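Local coordinates for type IV pilus biogenesis protein PilB (Streptococcus sanguinis, PDB 7B7P), which is a minor type IV pilin that carries a metal-binding von Willebrand factor A-like module and takes a direct part in adhesion, at residues S220-Y225 and L325-S330; D260-G265 and G352-K357; Y379-T384 and T394-A399; I362-V367 and Q417-F422. All coordinates share one frame; numbering follows the deposited sequence.

Contact 1 (S220-Y225 and L325-S330)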
loop_
_atom_site.group_PDB
_atom_site.type_symbol
_atom_site.label_atom_id
_atom_site.label_comp_id
_atom_site.label_asym_id
_atom_site.label_seq_id
_atom_site.Cartn_x
_atom_site.Cartn_y
_atom_site.Cartn_z
ATOM N N SER A 220 -15.908 17.951 -5.209
ATOM C CA SER A 220 -15.491 19.233 -5.725
ATOM C C SER A 220 -15.813 20.259 -4.658
ATOM O O SER A 220 -15.140 20.307 -3.623
ATOM C CB SER A 220 -16.179 19.548 -7.057
ATOM O OG SER A 220 -17.588 19.519 -6.916
ATOM N N THR A 221 -16.810 21.108 -4.912
ATOM C CA THR A 221 -17.291 22.003 -3.868
ATOM C C THR A 221 -17.667 21.212 -2.618
ATOM O O THR A 221 -17.418 21.646 -1.487
ATOM C CB THR A 221 -18.469 22.811 -4.403
ATOM O OG1 THR A 221 -18.004 23.661 -5.464
ATOM C CG2 THR A 221 -19.088 23.688 -3.299
ATOM N N SER A 222 -18.217 20.026 -2.811
ATOM C CA SER A 222 -18.471 19.106 -1.725
ATOM C C SER A 222 -18.491 17.709 -2.336
ATOM O O SER A 222 -18.395 17.545 -3.552
ATOM C CB SER A 222 -19.763 19.483 -0.987
ATOM O OG SER A 222 -20.886 18.987 -1.672
ATOM N N ALA A 223 -18.588 16.702 -1.484
ATOM C CA ALA A 223 -18.370 15.331 -1.917
ATOM C C ALA A 223 -19.696 14.654 -2.256
ATOM O O ALA A 223 -20.763 15.052 -1.787
ATOM C CB ALA A 223 -17.616 14.530 -0.834
ATOM N N LYS A 224 -19.601 13.608 -3.076
ATOM C CA LYS A 224 -20.743 12.815 -3.505
ATOM C C LYS A 224 -20.284 11.376 -3.724
ATOM O O LYS A 224 -19.165 11.134 -4.191
ATOM C CB LYS A 224 -21.368 13.390 -4.788
ATOM C CG LYS A 224 -22.408 12.481 -5.436
ATOM C CD LYS A 224 -22.457 12.593 -6.977
ATOM C CE LYS A 224 -23.828 12.104 -7.504
ATOM N NZ LYS A 224 -23.958 12.173 -8.984
ATOM N N TYR A 225 -21.142 10.422 -3.373
ATOM C CA TYR A 225 -20.895 9.035 -3.721
ATOM C C TYR A 225 -21.296 8.818 -5.179
ATOM O O TYR A 225 -22.462 8.987 -5.534
ATOM C CB TYR A 225 -21.677 8.108 -2.791
ATOM C CG TYR A 225 -21.101 7.980 -1.400
ATOM C CD1 TYR A 225 -19.880 7.355 -1.187
ATOM C CD2 TYR A 225 -21.789 8.473 -0.295
ATOM C CE1 TYR A 225 -19.351 7.237 0.090
ATOM C CE2 TYR A 225 -21.275 8.354 0.980
ATOM C CZ TYR A 225 -20.059 7.743 1.170
ATOM O OH TYR A 225 -19.547 7.650 2.442
ATOM N N LEU A 325 -23.664 12.907 6.589
ATOM C CA LEU A 325 -23.026 13.498 5.423
ATOM C C LEU A 325 -24.003 14.467 4.774
ATOM O O LEU A 325 -25.035 14.059 4.236
ATOM C CB LEU A 325 -22.576 12.406 4.455
ATOM C CG LEU A 325 -21.774 11.308 5.145
ATOM C CD1 LEU A 325 -21.483 10.211 4.145
ATOM C CD2 LEU A 325 -20.477 11.865 5.779
ATOM N N GLY A 326 -23.692 15.749 4.831
ATOM C CA GLY A 326 -24.587 16.724 4.248
ATOM C C GLY A 326 -23.827 17.943 3.800
ATOM O O GLY A 326 -22.733 18.241 4.290
ATOM N N TYR A 327 -24.436 18.654 2.860
ATOM C CA TYR A 327 -23.908 19.891 2.319
ATOM C C TYR A 327 -24.955 20.992 2.450
ATOM O O TYR A 327 -26.149 20.747 2.265
ATOM C CB TYR A 327 -23.509 19.714 0.837
ATOM C CG TYR A 327 -23.167 21.028 0.202
ATOM C CD1 TYR A 327 -22.034 21.723 0.599
ATOM C CD2 TYR A 327 -24.013 21.621 -0.740
ATOM C CE1 TYR A 327 -21.719 22.960 0.048
ATOM C CE2 TYR A 327 -23.702 22.856 -1.297
ATOM C CZ TYR A 327 -22.543 23.510 -0.892
ATOM O OH TYR A 327 -22.214 24.729 -1.409
ATOM N N GLU A 328 -24.504 22.202 2.757
ATOM C CA GLU A 328 -25.331 23.397 2.673
ATOM C C GLU A 328 -24.423 24.540 2.278
ATOM O O GLU A 328 -23.307 24.641 2.796
ATOM C CB GLU A 328 -26.015 23.773 4.005
ATOM C CG GLU A 328 -26.888 22.708 4.660
ATOM C CD GLU A 328 -27.267 23.119 6.088
ATOM O OE1 GLU A 328 -27.606 24.304 6.273
ATOM O OE2 GLU A 328 -27.181 22.286 7.020
ATOM N N TYR A 329 -24.912 25.419 1.400
ATOM C CA TYR A 329 -24.086 26.541 0.968
ATOM C C TYR A 329 -23.680 27.431 2.148
ATOM O O TYR A 329 -22.580 28.002 2.154
ATOM C CB TYR A 329 -24.805 27.360 -0.116
ATOM C CG TYR A 329 -24.016 28.600 -0.473
ATOM C CD1 TYR A 329 -22.906 28.522 -1.313
ATOM C CD2 TYR A 329 -24.332 29.842 0.089
ATOM C CE1 TYR A 329 -22.148 29.650 -1.609
ATOM C CE2 TYR A 329 -23.584 30.967 -0.200
ATOM C CZ TYR A 329 -22.492 30.864 -1.055
ATOM O OH TYR A 329 -21.739 31.980 -1.352
ATOM N N SER A 330 -24.538 27.553 3.164
ATOM C CA SER A 330 -24.180 28.407 4.291
ATOM C C SER A 330 -23.015 27.845 5.102
ATOM O O SER A 330 -22.397 28.582 5.876
ATOM C CB SER A 330 -25.388 28.617 5.204
ATOM O OG SER A 330 -26.012 27.381 5.469
#
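Tyr327 lays its ring obliquely against Ser222, touching both CB and OG of the serine. This is a surface contact of the von Willebrand factor A-like domain, where the turn leading into edge strand 223-228 meets the loop that joins strands 311-314 and 332-335 of a small four-stranded antiparallel sheet. The closest approaches are Ser222 CB to Tyr327 CD1 at 3.6 Å and Ser222 OG to Tyr327 CG, also at 3.6 Å. With CG of Tyr327 anti to the backbone N (chi1 171°), the ring extends from its loop across the turn, and its hydroxyl end reaches Thr221, where Tyr327 OH lies 3.8 Å from Thr221 CG2. That methyl faces the tyrosine, while the hydroxyl of the threonine has another partner: Thr221 OG1 is hydrogen-bonded to the backbone N of Val255. On its own loop, Tyr327 has the backbone N of Tyr329 3.7 Å above one ring face, offset toward the rim. No hydrogen bond joins the two segments, so they meet by van der Waals packing. A second, separate touch lies further along the strand, where Leu325 and Tyr225 cross at about a right angle. Tyr225 OH is hydrogen-bonded to the carbonyl O of Tyr264 in helix 258-270. Leu325 CD1 comes in at the edge of the Tyr225 ring, near its plane, 3.7 Å from Tyr225 CE2.

Contact 2 (D260-G265 and G352-K357)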
loop_
_atom_site.group_PDB
_atom_site.type_symbol
_atom_site.label_atom_id
_atom_site.label_comp_id
_atom_site.label_asym_id
_atom_site.label_seq_id
_atom_site.Cartn_x
_atom_site.Cartn_y
_atom_site.Cartn_z
ATOM N N ASP A 260 -13.785 17.017 2.437
ATOM C CA ASP A 260 -15.095 16.369 2.369
ATOM C C ASP A 260 -15.013 15.072 1.570
ATOM O O ASP A 260 -15.623 14.063 1.948
ATOM C CB ASP A 260 -16.163 17.315 1.799
ATOM C CG ASP A 260 -17.603 16.907 2.206
ATOM O OD1 ASP A 260 -17.791 16.214 3.225
ATOM O OD2 ASP A 260 -18.564 17.244 1.482
ATOM N N GLY A 261 -14.243 15.066 0.476
ATOM C CA GLY A 261 -14.074 13.832 -0.262
ATOM C C GLY A 261 -13.484 12.741 0.606
ATOM O O GLY A 261 -13.936 11.587 0.573
ATOM N N LEU A 262 -12.474 13.103 1.410
ATOM C CA LEU A 262 -11.809 12.145 2.280
ATOM C C LEU A 262 -12.757 11.643 3.358
ATOM O O LEU A 262 -12.682 10.473 3.768
ATOM C CB LEU A 262 -10.564 12.788 2.906
ATOM C CG LEU A 262 -9.708 11.830 3.752
ATOM C CD1 LEU A 262 -9.023 10.762 2.873
ATOM C CD2 LEU A 262 -8.680 12.586 4.569
ATOM N N ARG A 263 -13.648 12.518 3.832
ATOM C CA ARG A 263 -14.634 12.106 4.823
ATOM C C ARG A 263 -15.533 11.017 4.263
ATOM O O ARG A 263 -15.737 9.975 4.898
ATOM C CB ARG A 263 -15.459 13.315 5.291
ATOM C CG ARG A 263 -16.572 12.950 6.285
ATOM C CD ARG A 263 -17.154 14.204 6.942
ATOM N NE ARG A 263 -17.873 15.080 6.003
ATOM C CZ ARG A 263 -19.037 15.663 6.299
ATOM N NH1 ARG A 263 -19.595 15.446 7.490
ATOM N NH2 ARG A 263 -19.643 16.454 5.424
ATOM N N TYR A 264 -16.086 11.240 3.067
ATOM C CA TYR A 264 -16.930 10.210 2.467
ATOM C C TYR A 264 -16.143 8.921 2.264
ATOM O O TYR A 264 -16.615 7.834 2.613
ATOM C CB TYR A 264 -17.490 10.697 1.144
ATOM C CG TYR A 264 -18.705 11.608 1.254
ATOM C CD1 TYR A 264 -18.684 12.734 2.070
ATOM C CD2 TYR A 264 -19.853 11.361 0.503
ATOM C CE1 TYR A 264 -19.766 13.580 2.148
ATOM C CE2 TYR A 264 -20.949 12.202 0.576
ATOM C CZ TYR A 264 -20.897 13.311 1.397
ATOM O OH TYR A 264 -21.971 14.168 1.491
ATOM N N GLY A 265 -14.919 9.034 1.739
ATOM C CA GLY A 265 -14.099 7.854 1.544
ATOM C C GLY A 265 -13.879 7.073 2.815
ATOM O O GLY A 265 -14.128 5.868 2.866
ATOM N N GLY A 352 -6.967 17.136 7.432
ATOM C CA GLY A 352 -6.288 16.539 8.563
ATOM C C GLY A 352 -7.242 16.210 9.701
ATOM O O GLY A 352 -7.134 15.151 10.327
ATOM N N GLU A 353 -8.197 17.102 9.985
ATOM C CA GLU A 353 -9.170 16.783 11.034
ATOM C C GLU A 353 -10.001 15.570 10.645
ATOM O O GLU A 353 -10.251 14.697 11.478
ATOM C CB GLU A 353 -10.087 17.970 11.333
ATOM C CG GLU A 353 -9.400 19.116 12.001
ATOM C CD GLU A 353 -8.563 18.680 13.208
ATOM O OE1 GLU A 353 -9.136 18.125 14.165
ATOM O OE2 GLU A 353 -7.327 18.879 13.194
ATOM N N VAL A 354 -10.396 15.474 9.368
ATOM C CA VAL A 354 -11.158 14.311 8.921
ATOM C C VAL A 354 -10.346 13.036 9.107
ATOM O O VAL A 354 -10.855 12.019 9.594
ATOM C CB VAL A 354 -11.599 14.489 7.456
ATOM C CG1 VAL A 354 -12.034 13.154 6.884
ATOM C CG2 VAL A 354 -12.719 15.528 7.349
ATOM N N SER A 355 -9.061 13.085 8.761
ATOM C CA SER A 355 -8.213 11.901 8.867
ATOM C C SER A 355 -8.086 11.431 10.311
ATOM O O SER A 355 -8.127 10.226 10.587
ATOM C CB SER A 355 -6.826 12.194 8.286
ATOM O OG SER A 355 -6.052 11.003 8.255
ATOM N N LYS A 356 -7.933 12.361 11.244
ATOM C CA LYS A 356 -7.825 11.969 12.648
ATOM C C LYS A 356 -9.110 11.320 13.154
ATOM O O LYS A 356 -9.068 10.377 13.943
ATOM C CB LYS A 356 -7.465 13.181 13.498
ATOM C CG LYS A 356 -5.985 13.498 13.483
ATOM C CD LYS A 356 -5.744 14.982 13.460
ATOM C CE LYS A 356 -6.043 15.597 14.789
ATOM N NZ LYS A 356 -5.229 16.850 14.941
ATOM N N LYS A 357 -10.263 11.792 12.705
ATOM C CA LYS A 357 -11.498 11.218 13.214
ATOM C C LYS A 357 -11.871 9.905 12.522
ATOM O O LYS A 357 -12.352 8.980 13.186
ATOM C CB LYS A 357 -12.640 12.217 13.075
ATOM C CG LYS A 357 -13.939 11.693 13.654
ATOM C CD LYS A 357 -14.976 12.773 13.815
ATOM C CE LYS A 357 -16.196 12.242 14.597
ATOM N NZ LYS A 357 -17.141 13.355 14.846
#
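Two neighbouring helices of the von Willebrand factor A-like domain, 258-270 and 341-358, pack side by side here, and Val354 fills the seam between them. A chi1 of 164° turns its CG1 methyl away from the valine's own N and onto the backbone of the opposing helix, 3.5 Å from Arg263 CA and equally close to Arg263 N. The CG2 methyl lies against the root of the same arginine, 4.1 Å from Arg263 CB. The Leu262 and Val354 side chains lie alongside each other, pointing opposite ways, and Leu262 CD2 touches both Val354 CG1 and, at 4.2 Å, Ser355 CB. The short helical segments run nearly parallel, 14° apart, with their axes 8.9 Å from each other. Such a pair of helices stacked along the sheet is a regular feature of this Rossmann-like alpha/beta fold, in which helices flank a largely parallel central sheet. The interface is buried and apolar, and no hydrogen bond crosses it. Of the Arg263 side chain, CB alone takes part; beyond it the chain bends at chi3 (66°) and turns back along its own helix to Asp260. There NE and NH2 approach side-on and both grip one oxygen, with Arg263 NH2 2.9 Å and Arg263 NE 3.0 Å from Asp260 OD1, which lies in the guanidinium plane. The remaining nitrogen, NH1, is hydrogen-bonded to the carbonyl O of Ser322, while Ser355 OG is bonded to the carbonyl O of Ile387.

Contact 3 (Y379-T384 and T394-A399)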
loop_
_atom_site.group_PDB
_atom_site.type_symbol
_atom_site.label_atom_id
_atom_site.label_comp_id
_atom_site.label_asym_id
_atom_site.label_seq_id
_atom_site.Cartn_x
_atom_site.Cartn_y
_atom_site.Cartn_z
ATOM N N TYR A 379 0.534 21.961 -3.463
ATOM C CA TYR A 379 0.200 21.605 -2.091
ATOM C C TYR A 379 -0.179 20.138 -1.981
ATOM O O TYR A 379 -0.767 19.729 -0.980
ATOM C CB TYR A 379 -0.913 22.511 -1.564
ATOM C CG TYR A 379 -0.473 23.933 -1.611
ATOM C CD1 TYR A 379 0.371 24.454 -0.632
ATOM C CD2 TYR A 379 -0.830 24.739 -2.679
ATOM C CE1 TYR A 379 0.808 25.763 -0.701
ATOM C CE2 TYR A 379 -0.401 26.028 -2.774
ATOM C CZ TYR A 379 0.420 26.545 -1.796
ATOM O OH TYR A 379 0.805 27.862 -1.912
ATOM N N GLY A 380 0.166 19.339 -2.995
ATOM C CA GLY A 380 -0.123 17.916 -2.930
ATOM C C GLY A 380 0.586 17.243 -1.775
ATOM O O GLY A 380 -0.039 16.545 -0.971
ATOM N N GLN A 381 1.900 17.474 -1.655
ATOM C CA GLN A 381 2.661 16.893 -0.546
ATOM C C GLN A 381 2.176 17.444 0.790
ATOM O O GLN A 381 2.074 16.712 1.780
ATOM C CB GLN A 381 4.167 17.168 -0.735
ATOM C CG GLN A 381 5.099 16.535 0.338
ATOM C CD GLN A 381 5.160 15.006 0.232
ATOM O OE1 GLN A 381 5.505 14.474 -0.813
ATOM N NE2 GLN A 381 4.785 14.302 1.305
ATOM N N SER A 382 1.863 18.733 0.824
ATOM C CA SER A 382 1.392 19.368 2.044
ATOM C C SER A 382 0.071 18.747 2.513
ATOM O O SER A 382 -0.109 18.444 3.704
ATOM C CB SER A 382 1.259 20.864 1.772
ATOM O OG SER A 382 1.220 21.614 2.960
ATOM N N LEU A 383 -0.859 18.537 1.576
ATOM C CA LEU A 383 -2.126 17.881 1.883
ATOM C C LEU A 383 -1.909 16.474 2.442
ATOM O O LEU A 383 -2.499 16.094 3.463
ATOM C CB LEU A 383 -2.986 17.836 0.624
ATOM C CG LEU A 383 -4.308 17.098 0.766
ATOM C CD1 LEU A 383 -5.139 17.928 1.732
ATOM C CD2 LEU A 383 -5.020 16.926 -0.626
ATOM N N THR A 384 -1.067 15.690 1.766
ATOM C CA THR A 384 -0.745 14.332 2.188
ATOM C C THR A 384 -0.180 14.313 3.607
ATOM O O THR A 384 -0.613 13.516 4.454
ATOM C CB THR A 384 0.255 13.726 1.196
ATOM O OG1 THR A 384 -0.290 13.803 -0.133
ATOM C CG2 THR A 384 0.586 12.283 1.547
ATOM N N THR A 394 1.042 7.360 4.603
ATOM C CA THR A 394 0.637 8.191 3.480
ATOM C C THR A 394 1.759 8.250 2.459
ATOM O O THR A 394 2.932 8.073 2.786
ATOM C CB THR A 394 0.287 9.616 3.895
ATOM O OG1 THR A 394 1.469 10.270 4.375
ATOM C CG2 THR A 394 -0.803 9.630 4.966
ATOM N N LYS A 395 1.384 8.523 1.217
ATOM C CA LYS A 395 2.350 8.607 0.132
ATOM C C LYS A 395 1.818 9.571 -0.915
ATOM O O LYS A 395 0.728 9.360 -1.463
ATOM C CB LYS A 395 2.600 7.223 -0.470
ATOM C CG LYS A 395 3.634 7.181 -1.579
ATOM C CD LYS A 395 3.421 5.905 -2.411
ATOM C CE LYS A 395 4.156 5.918 -3.751
ATOM N NZ LYS A 395 5.567 6.347 -3.588
ATOM N N TYR A 396 2.596 10.605 -1.210
ATOM C CA TYR A 396 2.263 11.553 -2.260
ATOM C C TYR A 396 3.053 11.267 -3.534
ATOM O O TYR A 396 4.255 11.004 -3.486
ATOM C CB TYR A 396 2.526 12.985 -1.799
ATOM C CG TYR A 396 2.272 13.948 -2.916
ATOM C CD1 TYR A 396 0.983 14.111 -3.432
ATOM C CD2 TYR A 396 3.322 14.649 -3.519
ATOM C CE1 TYR A 396 0.738 14.974 -4.495
ATOM C CE2 TYR A 396 3.081 15.525 -4.569
ATOM C CZ TYR A 396 1.782 15.682 -5.048
ATOM O OH TYR A 396 1.529 16.527 -6.099
ATOM N N VAL A 397 2.375 11.356 -4.676
ATOM C CA VAL A 397 2.983 11.216 -5.991
ATOM C C VAL A 397 2.353 12.251 -6.913
ATOM O O VAL A 397 1.131 12.425 -6.910
ATOM C CB VAL A 397 2.788 9.790 -6.567
ATOM C CG1 VAL A 397 3.228 9.730 -8.024
ATOM C CG2 VAL A 397 3.563 8.765 -5.754
ATOM N N SER A 398 3.178 12.933 -7.716
ATOM C CA SER A 398 2.666 13.812 -8.764
ATOM C C SER A 398 2.738 13.111 -10.111
ATOM O O SER A 398 3.731 12.451 -10.425
ATOM C CB SER A 398 3.415 15.138 -8.827
ATOM O OG SER A 398 4.801 14.934 -8.770
ATOM N N ALA A 399 1.663 13.227 -10.880
ATOM C CA ALA A 399 1.552 12.666 -12.219
ATOM C C ALA A 399 1.265 13.839 -13.137
ATOM O O ALA A 399 0.141 14.356 -13.153
ATOM C CB ALA A 399 0.444 11.609 -12.302
#
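The carbonyl oxygen of Gly380, in the first turn of helix 380-388, is gripped by two donors of Thr384, whose side chain meets Tyr396 and Thr394 of the strand. The helical bond from Thr384 N measures 3.0 Å to Gly380 O, and Thr384 OG1 donates to the same Gly380 O at 2.9 Å from the other face of the carbonyl plane, 36° out of it. Thr384 OG1 lies anti to the carbonyl carbon (chi1 -55°), turned back toward the preceding turn, and this also brings it to 3.4 Å from Tyr396 CB. The CG2 methyl of Thr384 goes the other way along the strand and packs on Thr394, 3.6 Å from Thr394 CB. Tyr396 makes the broadest contact. One face of its ring lies under the start of the helix: Gln381 N sits 3.5 Å above the centre, while the carbonyl carbon of Gly380 is offset toward the rim. Tyr396 CE1 and CZ pack directly on Gly380 CA, on the side of the glycine that faces the strand, with CE1 3.4 Å from that CA. Gln381 crosses the tyrosine obliquely, its amide plane nearly perpendicular to the ring, and Gln381 OE1 rests 3.5 Å from Tyr396 CB. The amide nitrogen of Gln381 is held by Asp385 OD1 in the same helix. On the opposite ring face lies the backbone N of Ser398. Helix and strand segments run antiparallel, at 168°, as the returning helix does in a beta-alpha-beta crossover, here strand 364-370, helix 380-388 and strand 393-399 of the von Willebrand factor A-like fold.

Contact 4 (I362-V367 and Q417-F422)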
loop_
_atom_site.group_PDB
_atom_site.type_symbol
_atom_site.label_atom_id
_atom_site.label_comp_id
_atom_site.label_asym_id
_atom_site.label_seq_id
_atom_site.Cartn_x
_atom_site.Cartn_y
_atom_site.Cartn_z
ATOM N N ILE A 362 -7.376 2.386 8.641
ATOM C CA ILE A 362 -6.964 2.525 7.250
ATOM C C ILE A 362 -5.469 2.249 7.120
ATOM O O ILE A 362 -4.653 2.759 7.898
ATOM C CB ILE A 362 -7.349 3.912 6.715
ATOM C CG1 ILE A 362 -8.865 3.953 6.537
ATOM C CG2 ILE A 362 -6.670 4.212 5.381
ATOM C CD1 ILE A 362 -9.382 5.316 6.304
ATOM N N LYS A 363 -5.118 1.406 6.151
ATOM C CA LYS A 363 -3.725 1.009 5.983
ATOM C C LYS A 363 -2.891 2.136 5.379
ATOM O O LYS A 363 -1.816 2.458 5.886
ATOM C CB LYS A 363 -3.649 -0.244 5.108
ATOM C CG LYS A 363 -2.252 -0.619 4.677
ATOM C CD LYS A 363 -1.422 -1.058 5.856
ATOM C CE LYS A 363 -0.317 -2.021 5.403
ATOM N NZ LYS A 363 0.892 -1.867 6.241
ATOM N N ARG A 364 -3.372 2.759 4.307
ATOM C CA ARG A 364 -2.566 3.789 3.656
ATOM C C ARG A 364 -3.486 4.710 2.872
ATOM O O ARG A 364 -4.503 4.271 2.323
ATOM C CB ARG A 364 -1.502 3.166 2.723
ATOM C CG ARG A 364 -0.728 4.147 1.796
ATOM C CD ARG A 364 0.334 3.426 0.922
ATOM N NE ARG A 364 1.094 2.485 1.743
ATOM C CZ ARG A 364 0.995 1.166 1.643
ATOM N NH1 ARG A 364 0.188 0.635 0.741
ATOM N NH2 ARG A 364 1.686 0.385 2.453
ATOM N N VAL A 365 -3.130 5.995 2.847
ATOM C CA VAL A 365 -3.735 6.963 1.938
ATOM C C VAL A 365 -2.709 7.324 0.869
ATOM O O VAL A 365 -1.643 7.872 1.177
ATOM C CB VAL A 365 -4.222 8.228 2.665
ATOM C CG1 VAL A 365 -4.843 9.204 1.645
ATOM C CG2 VAL A 365 -5.212 7.869 3.801
ATOM N N ASN A 366 -3.050 7.049 -0.386
ATOM C CA ASN A 366 -2.286 7.498 -1.542
ATOM C C ASN A 366 -2.924 8.772 -2.084
ATOM O O ASN A 366 -4.136 8.813 -2.320
ATOM C CB ASN A 366 -2.252 6.425 -2.640
ATOM C CG ASN A 366 -1.311 5.263 -2.310
ATOM O OD1 ASN A 366 -0.133 5.289 -2.663
ATOM N ND2 ASN A 366 -1.837 4.242 -1.656
ATOM N N VAL A 367 -2.115 9.810 -2.251
ATOM C CA VAL A 367 -2.550 11.057 -2.862
ATOM C C VAL A 367 -1.809 11.253 -4.177
ATOM O O VAL A 367 -0.576 11.151 -4.231
ATOM C CB VAL A 367 -2.321 12.245 -1.918
ATOM C CG1 VAL A 367 -2.880 13.532 -2.532
ATOM C CG2 VAL A 367 -2.965 11.947 -0.585
ATOM N N GLN A 417 -0.857 -5.342 -3.503
ATOM C CA GLN A 417 -0.480 -6.742 -3.647
ATOM C C GLN A 417 0.595 -7.137 -2.641
ATOM O O GLN A 417 0.533 -8.221 -2.051
ATOM C CB GLN A 417 -0.011 -7.000 -5.078
ATOM C CG GLN A 417 0.479 -8.422 -5.318
ATOM C CD GLN A 417 -0.664 -9.423 -5.356
ATOM O OE1 GLN A 417 -1.263 -9.670 -6.411
ATOM N NE2 GLN A 417 -0.986 -9.993 -4.195
ATOM N N GLN A 418 1.562 -6.253 -2.392
ATOM C CA GLN A 418 2.652 -6.586 -1.485
ATOM C C GLN A 418 2.274 -6.459 -0.011
ATOM O O GLN A 418 2.793 -7.217 0.819
ATOM C CB GLN A 418 3.865 -5.719 -1.798
ATOM C CG GLN A 418 4.744 -6.337 -2.887
ATOM C CD GLN A 418 6.217 -6.388 -2.492
ATOM O OE1 GLN A 418 6.612 -5.893 -1.423
ATOM N NE2 GLN A 418 7.031 -7.023 -3.336
ATOM N N ASP A 419 1.413 -5.503 0.353
ATOM C CA ASP A 419 0.834 -5.531 1.695
ATOM C C ASP A 419 0.077 -6.829 1.927
ATOM O O ASP A 419 0.197 -7.446 2.992
ATOM C CB ASP A 419 -0.103 -4.343 1.908
ATOM C CG ASP A 419 0.608 -3.002 1.828
ATOM O OD1 ASP A 419 1.827 -2.931 2.128
ATOM O OD2 ASP A 419 -0.078 -2.018 1.467
ATOM N N LEU A 420 -0.707 -7.254 0.932
ATOM C CA LEU A 420 -1.459 -8.501 1.027
ATOM C C LEU A 420 -0.535 -9.689 1.277
ATOM O O LEU A 420 -0.748 -10.470 2.212
ATOM C CB LEU A 420 -2.267 -8.706 -0.254
ATOM C CG LEU A 420 -3.221 -9.898 -0.213
ATOM C CD1 LEU A 420 -4.273 -9.708 0.878
ATOM C CD2 LEU A 420 -3.873 -10.087 -1.553
ATOM N N TRP A 421 0.494 -9.843 0.439
ATOM C CA TRP A 421 1.484 -10.895 0.652
ATOM C C TRP A 421 2.108 -10.794 2.035
ATOM O O TRP A 421 2.243 -11.799 2.743
ATOM C CB TRP A 421 2.561 -10.821 -0.435
ATOM C CG TRP A 421 2.163 -11.603 -1.618
ATOM C CD1 TRP A 421 1.744 -11.125 -2.837
ATOM C CD2 TRP A 421 2.085 -13.023 -1.693
ATOM N NE1 TRP A 421 1.420 -12.173 -3.670
ATOM C CE2 TRP A 421 1.622 -13.350 -2.989
ATOM C CE3 TRP A 421 2.370 -14.061 -0.790
ATOM C CZ2 TRP A 421 1.441 -14.671 -3.400
ATOM C CZ3 TRP A 421 2.186 -15.372 -1.200
ATOM C CH2 TRP A 421 1.727 -15.665 -2.493
ATOM N N PHE A 422 2.461 -9.583 2.451
ATOM C CA PHE A 422 3.206 -9.413 3.691
ATOM C C PHE A 422 2.368 -9.748 4.915
ATOM O O PHE A 422 2.919 -10.162 5.944
ATOM C CB PHE A 422 3.715 -7.983 3.781
ATOM C CG PHE A 422 5.108 -7.876 4.275
ATOM C CD1 PHE A 422 5.375 -7.932 5.630
ATOM C CD2 PHE A 422 6.160 -7.712 3.383
ATOM C CE1 PHE A 422 6.681 -7.830 6.097
ATOM C CE2 PHE A 422 7.468 -7.607 3.835
ATOM C CZ PHE A 422 7.731 -7.666 5.194
#
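Arg364 and Asp419 form a buried salt bridge whose main bond runs from Arg364 NH1 to Asp419 OD2, 2.8 Å long with an N-H...O angle of 150°. It uses the syn lone pair of OD2, and the oxygen lies close to the guanidinium plane, at the edge of the group. Arg364 NH2 adds two weak bonds, one to the same OD2 and one at 3.3 Å to Asp419 OD1. The guanidinium and carboxylate planes are turned 36° against each other, so the pair is not a flat, two-by-two match. A bend at chi3 (-45°) in an otherwise extended arginine chain sets the group across the end of the aspartate. Both partners have further company: Arg364 NH2 makes a salt bridge to Glu393 OE1, Asp419 OD2 is hydrogen-bonded to Tyr278 OH, and Asp419 OD1 to Gln415 NE2. Lys363 passes obliquely beside the carboxylate, its CE 3.8 Å from Asp419 CG. Its ammonium group stays beyond salt-bridge range, with Lys363 NZ 4.4 Å from Asp419 OD1. In the von Willebrand factor A-like domain the contact ties the beginning of strand 364-370 to the C-terminal part of helix 402-424, the last helix of the chain. Although Glu393 takes part of the arginine's charge, the salt bridge, the two outside hydrogen bonds and the nearby lysine would together be expected to keep Asp419 ionised within the buried interface.

How the contacts relate
Contacts 1 and 2 adjoin, their centres 13 Å apart: Asp260 OD2 lies 3.0 Å from Ala223 N, and Leu325 CB packs 3.5 Å from Tyr264 OH, so helix 258-270 links the edge strand to the helix pair. Contacts 3 and 4 share neighbouring strands of the central sheet, with Lys395 O 3.0 Å from Val367 N, and contact 3 is nested within the chain loop that contact 4 closes. Contact 2 touches neither of these, its nearest atoms being about 6 Å from contact 3. The bound magnesium ion lies about 10 Å from the side chain of Thr221 in contact 1 and about 12 Å from Gly380 in contact 3, whereas contacts 2 and 4 lie away from the metal site.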